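PDB 4OVQ: TRAP dicarboxylate ABC transporter, substrate-binding protein from Roseobacter denitrificans, which binds beta-D-glucuronate and probably delivers such sugar acids in the periplasm to a TRAP-type membrane transporter. Local coordinates for residues D24-N30 with Y57-H63; Q136-W140 with V254-Q259; P158-G163 with L181-P185; G163-V168 with G200-E206. All coordinates share one frame; numbering follows the deposited sequence. Where two conformers were deposited one is given.

From the N terminus, contact 1 comes first: strand 25-29 pairs with strand 58-62 after a loop that holds helix 37-52. Contact 2 then closes a far longer loop, setting strand 135-141, at the opposite border of the same sheet, against helix 248-282; W26 of contact 1 touches V254 of contact 2. Contacts 3 and 4 are nested within that long loop and lie across the chain's centre from contact 2. Their segments alternate along the chain and share G163, so they cross. Contact 3 packs the approach to strand 165-168 against the end of helix 172-180 and the turn into strand 184-187; contact 4 joins 165-168 to 204-207, and its R167 reaches the glucuronate.

Contact 1 (D24-N30 with Y57-H63); sequences DNWRGWN and YTLQMFH
W26 and L59 face each other across a parallel strand pair, and the tryptophan can be followed outward. Its CB lies 3.8 Å from L59 CD1 and, like CG, close to T58 O. With CG anti to the carbonyl carbon (chi1 -62°), the indole swings back along its strand; NE1 and CE2 approach Y57 CD2, and CZ2 reaches it at 3.6 Å, the two ring planes inclined by 48°. Between the strands, W26 N gives its proton to T58 O (2.8 Å) and W26 O receives that of Q60 N. G28 suits its place because a CB there would run into the selenium of M61. At the C-terminal end N30 ND2 donates almost straight to H63 ND1 (3.0 Å), which lies in the N30 amide plane, whereas the donor stands about 35° out of the imidazole plane; T39 takes a further bond from the same nitrogen. D43 holds H63 NE2, so the imidazole is gripped at both nitrogens; a leucine in place of H63 would probably leave D43 and one N-H of the N30 amide without a partner. Strand 25-29, helix 37-52 and strand 58-62 form a beta-alpha-beta unit, whose C-terminal end lies near the glucuronate pocket.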
# COMPACT_ATOMS: atom_id res chain seq x y z
N ASP A 24 -24.85 -12.10 6.29
CA ASP A 24 -24.83 -11.00 7.25
C ASP A 24 -23.52 -10.98 8.04
O ASP A 24 -23.07 -9.92 8.48
CB ASP A 24 -26.01 -11.09 8.23
CG ASP A 24 -27.35 -11.06 7.52
OD1 ASP A 24 -27.60 -10.12 6.74
OD2 ASP A 24 -28.15 -12.00 7.75
N ASN A 25 -22.92 -12.15 8.22
CA ASN A 25 -21.66 -12.29 8.94
C ASN A 25 -20.51 -12.35 7.94
O ASN A 25 -20.34 -13.33 7.20
CB ASN A 25 -21.68 -13.53 9.81
CG ASN A 25 -22.83 -13.52 10.81
OD1 ASN A 25 -23.33 -12.46 11.20
ND2 ASN A 25 -23.26 -14.71 11.24
N TRP A 26 -19.73 -11.28 7.91
CA TRP A 26 -18.70 -11.13 6.90
C TRP A 26 -17.34 -11.61 7.37
O TRP A 26 -17.06 -11.72 8.57
CB TRP A 26 -18.59 -9.65 6.51
CG TRP A 26 -19.85 -9.01 5.91
CD1 TRP A 26 -20.94 -9.66 5.40
CD2 TRP A 26 -20.11 -7.60 5.73
NE1 TRP A 26 -21.86 -8.74 4.93
CE2 TRP A 26 -21.37 -7.48 5.13
CE3 TRP A 26 -19.40 -6.44 6.05
CZ2 TRP A 26 -21.94 -6.24 4.81
CZ3 TRP A 26 -19.95 -5.21 5.74
CH2 TRP A 26 -21.21 -5.11 5.15
N ARG A 27 -16.47 -11.85 6.40
CA ARG A 27 -15.08 -12.14 6.66
C ARG A 27 -14.23 -11.07 5.99
O ARG A 27 -14.57 -10.59 4.90
CB ARG A 27 -14.72 -13.53 6.13
CG ARG A 27 -15.51 -14.60 6.85
CD ARG A 27 -15.57 -15.89 6.10
NE ARG A 27 -14.24 -16.41 5.84
CZ ARG A 27 -13.68 -16.54 4.64
NH1 ARG A 27 -14.31 -16.17 3.52
NH2 ARG A 27 -12.46 -17.05 4.55
N GLY A 28 -13.14 -10.71 6.66
CA GLY A 28 -12.22 -9.71 6.16
C GLY A 28 -10.76 -10.13 6.20
O GLY A 28 -10.35 -10.90 7.07
N TRP A 29 -9.98 -9.60 5.27
CA TRP A 29 -8.55 -9.87 5.16
C TRP A 29 -7.68 -8.69 5.52
O TRP A 29 -7.98 -7.54 5.14
CB TRP A 29 -8.24 -10.31 3.71
CG TRP A 29 -6.85 -10.68 3.35
CD1 TRP A 29 -6.36 -11.97 3.24
CD2 TRP A 29 -5.78 -9.81 2.97
NE1 TRP A 29 -5.06 -11.92 2.86
CE2 TRP A 29 -4.67 -10.62 2.68
CE3 TRP A 29 -5.64 -8.42 2.87
CZ2 TRP A 29 -3.42 -10.09 2.29
CZ3 TRP A 29 -4.41 -7.89 2.51
CH2 TRP A 29 -3.33 -8.73 2.17
N ASN A 30 -6.62 -8.96 6.26
CA ASN A 30 -5.56 -8.00 6.52
C ASN A 30 -4.26 -8.77 6.61
O ASN A 30 -4.22 -9.85 7.21
CB ASN A 30 -5.86 -7.24 7.83
CG ASN A 30 -4.64 -6.51 8.41
OD1 ASN A 30 -3.92 -5.85 7.70
ND2 ASN A 30 -4.43 -6.60 9.74
N TYR A 57 -25.16 -6.51 10.92
CA TYR A 57 -23.99 -6.92 10.16
C TYR A 57 -22.76 -7.03 11.08
O TYR A 57 -22.49 -6.12 11.86
CB TYR A 57 -23.73 -5.96 8.99
CG TYR A 57 -24.85 -5.96 7.97
CD1 TYR A 57 -25.94 -5.14 8.12
CD2 TYR A 57 -24.82 -6.82 6.87
CE1 TYR A 57 -26.98 -5.14 7.22
CE2 TYR A 57 -25.86 -6.83 5.95
CZ TYR A 57 -26.93 -5.98 6.13
OH TYR A 57 -27.99 -5.97 5.25
N THR A 58 -22.03 -8.13 10.97
CA THR A 58 -20.79 -8.29 11.72
C THR A 58 -19.66 -8.71 10.79
O THR A 58 -19.88 -9.14 9.66
CB THR A 58 -20.93 -9.34 12.82
OG1 THR A 58 -21.09 -10.64 12.25
CG2 THR A 58 -22.13 -9.02 13.68
N LEU A 59 -18.44 -8.62 11.31
CA LEU A 59 -17.24 -8.88 10.52
C LEU A 59 -16.21 -9.62 11.36
O LEU A 59 -15.83 -9.15 12.43
CB LEU A 59 -16.65 -7.57 10.03
CG LEU A 59 -15.30 -7.59 9.31
CD1 LEU A 59 -15.35 -8.41 8.03
CD2 LEU A 59 -14.97 -6.13 8.96
N GLN A 60 -15.77 -10.77 10.86
CA GLN A 60 -14.65 -11.49 11.43
C GLN A 60 -13.37 -11.25 10.61
O GLN A 60 -13.29 -11.63 9.42
CB GLN A 60 -14.98 -13.00 11.46
CG GLN A 60 -13.97 -13.85 12.20
CD GLN A 60 -14.45 -15.29 12.36
OE1 GLN A 60 -15.58 -15.61 12.01
NE2 GLN A 60 -13.58 -16.15 12.89
N MSE A 61 -12.38 -10.63 11.25
CA MSE A 61 -11.08 -10.41 10.63
C MSE A 61 -10.15 -11.62 10.74
O MSE A 61 -10.10 -12.28 11.77
CB MSE A 61 -10.38 -9.22 11.25
CG MSE A 61 -11.08 -7.86 11.03
SE MSE A 61 -11.33 -7.38 9.16
CE MSE A 61 -9.47 -7.67 8.58
N PHE A 62 -9.45 -11.87 9.64
CA PHE A 62 -8.31 -12.76 9.62
C PHE A 62 -7.08 -11.92 9.31
O PHE A 62 -6.84 -11.55 8.13
CB PHE A 62 -8.54 -13.85 8.57
CG PHE A 62 -9.73 -14.71 8.86
CD1 PHE A 62 -11.01 -14.25 8.61
CD2 PHE A 62 -9.58 -15.98 9.40
CE1 PHE A 62 -12.12 -15.02 8.89
CE2 PHE A 62 -10.68 -16.75 9.69
CZ PHE A 62 -11.95 -16.27 9.43
N HIS A 63 -6.36 -11.55 10.36
CA HIS A 63 -5.13 -10.77 10.26
C HIS A 63 -3.95 -11.68 9.89
O HIS A 63 -4.10 -12.89 9.75
CB HIS A 63 -4.85 -10.09 11.59
CG HIS A 63 -5.97 -9.20 12.05
ND1 HIS A 63 -6.46 -8.16 11.29
CD2 HIS A 63 -6.67 -9.18 13.20
CE1 HIS A 63 -7.44 -7.55 11.94
NE2 HIS A 63 -7.57 -8.14 13.12

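Contact 2 (Q136-W140 with V254-Q259); sequences QPLAW and VLEAAQ
This is an apolar helix-on-sheet contact: L138 and A139, on the border strand 135-141 of the five-stranded sheet, meet one side of the long helix 248-282. The helix segment runs at 41° to the strand segment, their axes 6.9 Å apart at closest approach. L138 does most of the touching, each part of its side chain finding a different helix residue. CB rests on A258 CB at 3.5 Å, CD1 reaches V254 CG1 at 3.7 Å, and CD2 meets L255 CD2 at 3.6 Å, the two leucine side chains crossing at about a right angle. Its CG stands anti to the carbonyl carbon (chi1 -61°), and the fork beyond sends CD1 to V254 and CD2 to L255. V254 and A258 are one helical turn apart, and the small alanine lets the strand come close at that point. A139 is equally short: its CB sits 3.4 Å from A258 O, where a longer side chain would have little room. F243 also packs on L138 and L255, and F45 of helix 37-52 also touches A258. With methyl and methylene groups carrying the contact, its stability probably comes from burying hydrocarbon and from close fit rather than from directional bonds.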
# COMPACT_ATOMS: atom_id res chain seq x y z
N GLN A 136 -15.40 -1.92 -4.08
CA GLN A 136 -15.76 -0.57 -3.64
C GLN A 136 -14.84 -0.09 -2.48
O GLN A 136 -14.84 -0.69 -1.40
CB GLN A 136 -17.21 -0.61 -3.17
CG GLN A 136 -17.69 0.57 -2.39
CD GLN A 136 -18.12 1.64 -3.30
OE1 GLN A 136 -18.97 1.41 -4.17
NE2 GLN A 136 -17.51 2.80 -3.17
N PRO A 137 -14.04 0.96 -2.69
CA PRO A 137 -13.34 1.51 -1.52
C PRO A 137 -14.29 2.32 -0.64
O PRO A 137 -15.14 3.04 -1.14
CB PRO A 137 -12.27 2.41 -2.14
CG PRO A 137 -12.95 2.89 -3.40
CD PRO A 137 -13.74 1.73 -3.92
N LEU A 138 -14.17 2.12 0.66
CA LEU A 138 -15.00 2.75 1.68
C LEU A 138 -14.28 3.84 2.45
O LEU A 138 -14.92 4.76 2.94
CB LEU A 138 -15.49 1.72 2.68
CG LEU A 138 -16.36 0.60 2.11
CD1 LEU A 138 -16.60 -0.43 3.22
CD2 LEU A 138 -17.70 1.13 1.58
N ALA A 139 -12.96 3.75 2.56
CA ALA A 139 -12.15 4.74 3.24
C ALA A 139 -10.70 4.50 2.91
O ALA A 139 -10.34 3.40 2.48
CB ALA A 139 -12.37 4.67 4.74
N TRP A 140 -9.87 5.52 3.11
CA TRP A 140 -8.46 5.45 2.81
C TRP A 140 -7.60 5.35 4.10
O TRP A 140 -7.76 6.11 5.07
CB TRP A 140 -8.01 6.69 2.02
CG TRP A 140 -8.75 6.98 0.76
CD1 TRP A 140 -9.53 8.08 0.51
CD2 TRP A 140 -8.78 6.19 -0.43
NE1 TRP A 140 -10.05 8.00 -0.75
CE2 TRP A 140 -9.59 6.87 -1.37
CE3 TRP A 140 -8.19 4.98 -0.82
CZ2 TRP A 140 -9.85 6.36 -2.64
CZ3 TRP A 140 -8.44 4.49 -2.10
CH2 TRP A 140 -9.27 5.19 -2.99
N VAL A 254 -22.17 1.50 7.14
CA VAL A 254 -20.92 0.86 6.72
C VAL A 254 -19.88 1.92 6.36
O VAL A 254 -18.76 1.84 6.79
CB VAL A 254 -21.17 -0.09 5.52
CG1 VAL A 254 -19.86 -0.61 4.95
CG2 VAL A 254 -22.01 -1.23 5.98
N LEU A 255 -20.29 2.94 5.61
CA LEU A 255 -19.38 4.03 5.24
C LEU A 255 -18.87 4.82 6.45
O LEU A 255 -17.68 5.13 6.54
CB LEU A 255 -20.08 4.99 4.26
CG LEU A 255 -20.19 4.46 2.82
CD1 LEU A 255 -21.19 5.27 2.02
CD2 LEU A 255 -18.81 4.50 2.14
N GLU A 256 -19.78 5.12 7.38
CA GLU A 256 -19.42 5.84 8.60
C GLU A 256 -18.43 5.01 9.45
O GLU A 256 -17.40 5.49 9.93
CB GLU A 256 -20.68 6.18 9.39
CG GLU A 256 -20.44 7.05 10.57
CD GLU A 256 -21.75 7.40 11.30
OE1 GLU A 256 -22.72 7.88 10.65
OE2 GLU A 256 -21.84 7.20 12.52
N ALA A 257 -18.69 3.70 9.59
CA ALA A 257 -17.76 2.83 10.29
C ALA A 257 -16.39 2.85 9.64
O ALA A 257 -15.39 2.95 10.30
CB ALA A 257 -18.29 1.40 10.34
N ALA A 258 -16.37 2.73 8.32
CA ALA A 258 -15.12 2.72 7.58
C ALA A 258 -14.38 4.03 7.71
O ALA A 258 -13.19 4.05 7.96
CB ALA A 258 -15.39 2.47 6.10
N GLN A 259 -15.10 5.12 7.54
CA GLN A 259 -14.47 6.44 7.64
C GLN A 259 -13.87 6.70 9.04
O GLN A 259 -12.77 7.21 9.16
CB GLN A 259 -15.46 7.53 7.23
CG GLN A 259 -15.84 7.51 5.76
CD GLN A 259 -17.02 8.41 5.42
OE1 GLN A 259 -17.62 9.03 6.30
NE2 GLN A 259 -17.34 8.49 4.15

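Contact 3 (P158-G163 with L181-P185); sequences PADVEG and LGGNP
V161 and L181 form the tightly packed part of this contact. V161 CG1 lies 3.8 Å from L181 CB, and V161 CB comes within 3.6 Å of L181 O. Valine fits here because it is branched at CB: with CG1 anti to the backbone N (chi1 -176°), that methyl is placed against the leucine while CB meets the carbonyl. L181 reaches further, its CD2 lying 4.1 Å from P158 CB, and F296 of helix 294-298 packs on both P158 and L181; V161 and L181 are buried here, while P158 stays partly exposed. G183 also belongs to the close part. Its CA approaches V161 O at 3.4 Å, and a CB on it would press tightly on V161 CG1.

The other side, at E162, G163 and N184, is exposed and more loosely joined. One backbone hydrogen bond spans it, from G163 N to G182 O (3.0 Å, 168° at the hydrogen), with the donor standing above the carbonyl plane. E162 CA adds a CH contact to the same oxygen, while the glutamate's CB points away. N184 ND2 comes no nearer than 3.7 Å to G163 O.

G163 and G182 both have positive phi, which favours glycine, and a CB on G182 would collide with E162 OE1. G182 closes helix 172-180 with a Schellman motif, where the chain turns towards strand 184-187. Helix 172-180 links the parallel neighbours 165-168 and 184-187 in a beta-alpha-beta crossover, and this contact packs the approach to the first strand against the turn into the second.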
# COMPACT_ATOMS: atom_id res chain seq x y z
N PRO A 158 21.34 6.17 -7.96
CA PRO A 158 20.93 5.02 -8.78
C PRO A 158 22.06 4.02 -9.01
O PRO A 158 21.79 2.83 -9.06
CB PRO A 158 20.50 5.67 -10.09
CG PRO A 158 19.97 7.01 -9.67
CD PRO A 158 20.83 7.44 -8.50
N ALA A 159 23.29 4.49 -9.15
CA ALA A 159 24.43 3.59 -9.28
C ALA A 159 24.50 2.55 -8.17
O ALA A 159 24.94 1.43 -8.40
CB ALA A 159 25.73 4.38 -9.33
N ASP A 160 24.05 2.90 -6.96
CA ASP A 160 24.09 1.94 -5.84
C ASP A 160 23.09 0.80 -5.98
O ASP A 160 23.21 -0.21 -5.29
CB ASP A 160 23.85 2.66 -4.52
CG ASP A 160 24.93 3.65 -4.20
OD1 ASP A 160 26.10 3.35 -4.49
OD2 ASP A 160 24.59 4.73 -3.65
N VAL A 161 22.11 0.95 -6.87
CA VAL A 161 21.09 -0.07 -7.08
C VAL A 161 21.51 -1.02 -8.21
O VAL A 161 20.96 -2.11 -8.37
CB VAL A 161 19.71 0.58 -7.40
CG1 VAL A 161 18.61 -0.45 -7.52
CG2 VAL A 161 19.32 1.60 -6.33
N GLU A 162 22.48 -0.62 -9.02
CA GLU A 162 22.88 -1.44 -10.15
C GLU A 162 23.32 -2.82 -9.67
O GLU A 162 24.15 -2.93 -8.77
CB GLU A 162 24.01 -0.76 -10.95
CG GLU A 162 24.90 -1.73 -11.75
CD GLU A 162 24.31 -2.18 -13.07
OE1 GLU A 162 23.39 -1.50 -13.58
OE2 GLU A 162 24.79 -3.22 -13.60
N GLY A 163 22.72 -3.85 -10.25
CA GLY A 163 23.04 -5.23 -9.94
C GLY A 163 22.35 -5.76 -8.69
O GLY A 163 22.48 -6.95 -8.40
N LEU A 181 16.66 1.69 -12.43
CA LEU A 181 17.73 2.02 -11.51
C LEU A 181 18.85 1.01 -11.67
O LEU A 181 19.82 1.04 -10.93
CB LEU A 181 17.20 2.03 -10.07
CG LEU A 181 16.09 3.05 -9.78
CD1 LEU A 181 15.55 2.86 -8.37
CD2 LEU A 181 16.61 4.47 -9.95
N GLY A 182 18.69 0.11 -12.64
CA GLY A 182 19.71 -0.88 -12.96
C GLY A 182 19.70 -2.11 -12.09
O GLY A 182 20.60 -2.94 -12.15
N GLY A 183 18.67 -2.25 -11.26
CA GLY A 183 18.55 -3.42 -10.42
C GLY A 183 17.83 -4.54 -11.12
O GLY A 183 17.38 -4.42 -12.27
N ASN A 184 17.69 -5.65 -10.41
CA ASN A 184 17.02 -6.81 -10.92
C ASN A 184 15.82 -7.06 -10.01
O ASN A 184 15.94 -7.46 -8.84
CB ASN A 184 17.95 -8.02 -10.95
CG ASN A 184 19.16 -7.79 -11.83
OD1 ASN A 184 19.04 -7.54 -13.04
ND2 ASN A 184 20.34 -7.87 -11.23
N PRO A 185 14.64 -6.73 -10.52
CA PRO A 185 13.44 -6.85 -9.69
C PRO A 185 13.01 -8.29 -9.47
O PRO A 185 13.19 -9.14 -10.36
CB PRO A 185 12.39 -6.11 -10.51
CG PRO A 185 12.86 -6.21 -11.92
CD PRO A 185 14.37 -6.11 -11.83

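Contact 4 (G163-V168 with G200-E206); sequences GMKVRV and GVVDGAE. With BDP (beta-D-glucopyranuronic acid), chain C.
The guanidinium of R167 meets the glucuronate carboxylate edge-on, with BDP C6 lying in its plane. NH1 donates to O6B at 2.8 Å and NH2 to O6A at 2.9 Å, both bonds nearly straight, a paired grip that suits arginine to a carboxylate and fixes its rotation. NE is held by M188 O, and F190 and R146 also touch the side chain. Water 3 accepts from R167 NH1 and E206 N; the E206 carboxylate, held at OE2 by R146 and H229, would probably help balance the charge of the two arginines.

The other flat group is the carboxylate of D203. Its OD2 takes the proton of K165 N at 2.8 Å, on the anti side and 31° out of plane. OD1 forms a salt bridge with K165 NZ at 2.9 Å, the ammonium approaching from above the plane. The lysine chain bends at chi3 and chi4 (-68° and -83°) to bring NZ back over the aspartate, and water 1 joins NZ, D203 OD2 and G163 O. An alanine in place of D203 is likely to leave K165 NZ without its anionic mate and K165 N without its acceptor.

K165 O accepts from both D203 N and G204 N, and R167 N donates to G204 O at 2.9 Å; the last two bonds flank the single V166-G204 bridge. Through N184 and S186, strand 184-187 is the parallel neighbour of 165-168, while 204-207 is an edge strand of the four-stranded sheet; V166 and V168 pack on helix 172-180 and V202 on helix 193-199.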
# COMPACT_ATOMS: atom_id res chain seq x y z
N GLY A 163 22.72 -3.85 -10.25
CA GLY A 163 23.04 -5.23 -9.94
C GLY A 163 22.35 -5.76 -8.69
O GLY A 163 22.48 -6.95 -8.40
N MSE A 164 21.63 -4.91 -7.97
CA MSE A 164 20.99 -5.35 -6.73
C MSE A 164 19.66 -6.09 -7.03
O MSE A 164 18.83 -5.59 -7.81
CB MSE A 164 20.74 -4.16 -5.80
CG MSE A 164 20.31 -4.55 -4.40
SE MSE A 164 19.94 -3.00 -3.27
CE MSE A 164 21.73 -2.39 -2.97
N LYS A 165 19.44 -7.25 -6.41
CA LYS A 165 18.17 -7.99 -6.55
C LYS A 165 17.23 -7.40 -5.53
O LYS A 165 17.45 -7.53 -4.33
CB LYS A 165 18.33 -9.50 -6.25
CG LYS A 165 19.43 -10.21 -7.02
CD LYS A 165 19.58 -11.67 -6.51
CE LYS A 165 20.14 -11.76 -5.06
NZ LYS A 165 21.64 -11.67 -5.07
N VAL A 166 16.21 -6.70 -6.00
CA VAL A 166 15.27 -6.02 -5.09
C VAL A 166 13.86 -6.59 -5.24
O VAL A 166 13.29 -6.63 -6.32
CB VAL A 166 15.24 -4.51 -5.33
CG1 VAL A 166 14.37 -3.84 -4.25
CG2 VAL A 166 16.67 -3.91 -5.38
N ARG A 167 13.32 -7.08 -4.13
CA ARG A 167 11.95 -7.55 -4.11
C ARG A 167 11.00 -6.37 -4.21
O ARG A 167 11.21 -5.32 -3.58
CB ARG A 167 11.65 -8.32 -2.83
CG ARG A 167 10.19 -8.85 -2.71
CD ARG A 167 9.27 -7.83 -2.07
NE ARG A 167 7.88 -8.25 -2.00
CZ ARG A 167 6.93 -7.53 -1.42
NH1 ARG A 167 7.25 -6.38 -0.84
NH2 ARG A 167 5.68 -7.98 -1.40
N VAL A 168 9.96 -6.59 -5.01
CA VAL A 168 8.86 -5.66 -5.13
C VAL A 168 7.53 -6.38 -5.07
O VAL A 168 7.47 -7.60 -5.17
CB VAL A 168 8.91 -4.86 -6.46
CG1 VAL A 168 10.08 -3.88 -6.44
CG2 VAL A 168 9.02 -5.78 -7.66
N GLY A 200 19.60 -14.71 0.93
CA GLY A 200 20.26 -14.02 -0.17
C GLY A 200 19.62 -14.22 -1.53
O GLY A 200 20.24 -13.84 -2.56
N VAL A 201 18.43 -14.82 -1.58
CA VAL A 201 17.66 -14.92 -2.81
C VAL A 201 17.32 -13.53 -3.36
O VAL A 201 17.29 -13.34 -4.58
CB VAL A 201 16.39 -15.76 -2.61
CG1 VAL A 201 15.44 -15.62 -3.78
CG2 VAL A 201 16.77 -17.23 -2.40
N VAL A 202 17.07 -12.57 -2.46
CA VAL A 202 17.06 -11.16 -2.86
C VAL A 202 18.05 -10.43 -1.98
O VAL A 202 18.39 -10.90 -0.91
CB VAL A 202 15.64 -10.50 -2.78
CG1 VAL A 202 14.70 -11.15 -3.79
CG2 VAL A 202 15.03 -10.59 -1.39
N ASP A 203 18.54 -9.30 -2.46
CA ASP A 203 19.48 -8.48 -1.70
C ASP A 203 18.77 -7.45 -0.84
O ASP A 203 19.28 -7.03 0.18
CB ASP A 203 20.39 -7.72 -2.67
CG ASP A 203 21.26 -8.64 -3.52
OD1 ASP A 203 21.78 -9.68 -3.02
OD2 ASP A 203 21.44 -8.36 -4.74
N GLY A 204 17.60 -7.00 -1.27
CA GLY A 204 16.90 -5.92 -0.59
C GLY A 204 15.44 -5.91 -0.96
O GLY A 204 14.94 -6.75 -1.73
N ALA A 205 14.75 -4.92 -0.40
CA ALA A 205 13.35 -4.71 -0.67
C ALA A 205 13.05 -3.24 -0.37
O ALA A 205 13.95 -2.43 -0.29
CB ALA A 205 12.54 -5.65 0.19
N GLU A 206 11.77 -2.88 -0.26
CA GLU A 206 11.41 -1.50 0.02
C GLU A 206 10.05 -1.45 0.71
O GLU A 206 9.15 -2.24 0.39
CB GLU A 206 11.44 -0.66 -1.26
CG GLU A 206 10.80 -1.27 -2.50
CD GLU A 206 9.27 -1.12 -2.54
OE1 GLU A 206 8.58 -2.17 -2.69
OE2 GLU A 206 8.76 0.02 -2.45
C1 BDP C . 2.95 -2.85 3.05
C2 BDP C . 1.46 -2.88 2.79
C3 BDP C . 1.08 -4.29 2.65
C4 BDP C . 1.82 -4.92 1.53
C5 BDP C . 3.31 -4.80 1.75
C6 BDP C . 4.15 -5.39 0.60
O2 BDP C . 0.84 -2.32 3.99
O3 BDP C . -0.34 -4.26 2.24
O4 BDP C . 1.44 -6.36 1.41
O5 BDP C . 3.70 -3.45 1.94
O6A BDP C . 3.72 -6.43 0.01
O1 BDP C . 3.45 -1.55 3.17
O6B BDP C . 5.28 -4.87 0.47
O HOH W 1 22.72 -9.57 -6.98
O HOH W 2 22.87 -13.02 -2.98
O HOH W 3 9.57 -4.54 -1.51